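Local coordinates for uncharacterized protein (PDB 3M4R) that binds a zinc ion in its N-terminal class II aldolase/adducin-type domain, part of a longer protein that is probably an oxidoreductase of the short-chain dehydrogenase/reductase family, at residues 55-60 with 104-109. Numbering follows the deposited sequence. Where two conformers were deposited one is given.
Sequences ISVLRV and SMVNPS
Arg59 NH1 is held twice, by a salt bridge to Glu110 and a hydrogen bond to the carbonyl oxygen of Phe75, while NH2 of the same guanidinium lies 3.7 Å from Val106 CG2, approached obliquely to the plane. NE forms a further salt bridge to Glu47. The touch of NH2 on the methyl is van der Waals contact alone, and no hydrogen bond joins the two segments. The bend of the arginine chain at chi2 (-76°) carries its end across to the loop. The other branch of Val106, CG1, faces the strand's apolar side chains: in this conformer, one of two modelled, it lies 4.1 Å from both Val57 CG1 and Val57 CG2 and 4.4 Å from Ile55 CD1. Ile55, Val57 and Arg59 are every second residue of the strand, so one valine reaches all three. Just beyond it, Asn107 opens an Asx turn, in which OD1 accepts from Ser109 N (3.0 Å) and Ser109 OG (2.9 Å), both from the same face of its carboxamide. The contact is thus a small one, well away from the zinc site, where the loop between helices 94-103 and 117-121 rests on strand 54-61, itself flanked in the sheet by strands 40-48 and 75-79.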
# COMPACT_ATOMS: atom_id res chain seq x y z
N ILE A 55 18.12 12.18 0.62
CA ILE A 55 17.81 10.81 1.10
C ILE A 55 16.56 10.27 0.47
O ILE A 55 15.72 11.04 -0.00
CB ILE A 55 17.60 10.76 2.66
CG1 ILE A 55 16.60 11.84 3.11
CG2 ILE A 55 18.95 10.92 3.43
CD1 ILE A 55 15.85 11.49 4.43
N SER A 56 16.41 8.95 0.55
CA SER A 56 15.25 8.26 0.04
C SER A 56 14.18 8.18 1.15
O SER A 56 14.48 7.75 2.25
CB SER A 56 15.68 6.86 -0.42
OG SER A 56 14.53 6.18 -0.85
N VAL A 57 12.99 8.70 0.87
CA VAL A 57 11.96 8.86 1.89
C VAL A 57 10.72 8.12 1.39
O VAL A 57 10.34 8.28 0.22
CB VAL A 57 11.62 10.33 2.15
CG1 VAL A 57 10.48 10.47 3.14
CG2 VAL A 57 12.90 11.15 2.70
N LEU A 58 10.11 7.33 2.27
CA LEU A 58 8.82 6.77 2.06
C LEU A 58 7.81 7.72 2.65
O LEU A 58 7.75 7.93 3.84
CB LEU A 58 8.67 5.36 2.70
CG LEU A 58 7.31 4.67 2.51
CD1 LEU A 58 7.15 4.14 1.05
CD2 LEU A 58 7.20 3.55 3.56
N ARG A 59 7.00 8.30 1.78
CA ARG A 59 5.91 9.17 2.21
C ARG A 59 4.68 8.28 2.24
O ARG A 59 4.18 7.84 1.20
CB ARG A 59 5.74 10.33 1.22
CG ARG A 59 6.75 11.50 1.36
CD ARG A 59 6.41 12.39 2.55
NE ARG A 59 7.52 13.24 2.95
CZ ARG A 59 7.58 14.02 4.04
NH1 ARG A 59 6.56 14.15 4.85
NH2 ARG A 59 8.72 14.68 4.32
N VAL A 60 4.22 7.98 3.44
CA VAL A 60 3.20 6.99 3.67
C VAL A 60 2.04 7.64 4.38
O VAL A 60 2.21 8.52 5.22
CB VAL A 60 3.71 5.79 4.48
CG1 VAL A 60 4.15 6.21 5.92
CG2 VAL A 60 2.66 4.68 4.58
N SER A 104 12.13 6.44 12.97
CA SER A 104 12.49 6.48 11.53
C SER A 104 11.84 7.67 10.80
O SER A 104 12.03 7.85 9.59
CB SER A 104 12.11 5.18 10.84
OG SER A 104 12.68 4.06 11.51
N MSE A 105 11.15 8.51 11.55
CA MSE A 105 10.41 9.66 10.98
C MSE A 105 11.38 10.78 10.66
O MSE A 105 12.21 11.18 11.48
CB MSE A 105 9.36 10.19 11.95
CG MSE A 105 8.10 9.36 11.96
SE MSE A 105 6.97 9.80 13.42
CE MSE A 105 6.04 11.39 12.62
N VAL A 106 11.31 11.29 9.44
CA VAL A 106 12.10 12.46 9.04
C VAL A 106 11.71 13.70 9.85
O VAL A 106 12.54 14.53 10.16
CB VAL A 106 11.98 12.73 7.52
CG1 VAL A 106 12.08 11.44 6.75
CG2 VAL A 106 10.66 13.44 7.18
N ASN A 107 10.45 13.81 10.23
CA ASN A 107 10.01 14.90 11.03
C ASN A 107 9.08 14.38 12.10
O ASN A 107 7.87 14.23 11.88
CB ASN A 107 9.31 16.01 10.24
CG ASN A 107 8.84 17.16 11.17
OD1 ASN A 107 9.02 17.14 12.40
ND2 ASN A 107 8.28 18.17 10.56
N PRO A 108 9.62 14.21 13.31
CA PRO A 108 8.84 13.55 14.35
C PRO A 108 7.56 14.31 14.76
O PRO A 108 6.76 13.75 15.48
CB PRO A 108 9.84 13.44 15.53
CG PRO A 108 11.22 13.40 14.89
CD PRO A 108 11.06 14.33 13.65
N SER A 109 7.38 15.54 14.30
CA SER A 109 6.16 16.28 14.64
C SER A 109 5.02 15.99 13.67
O SER A 109 3.89 16.38 13.91
CB SER A 109 6.42 17.80 14.70
OG SER A 109 6.62 18.33 13.41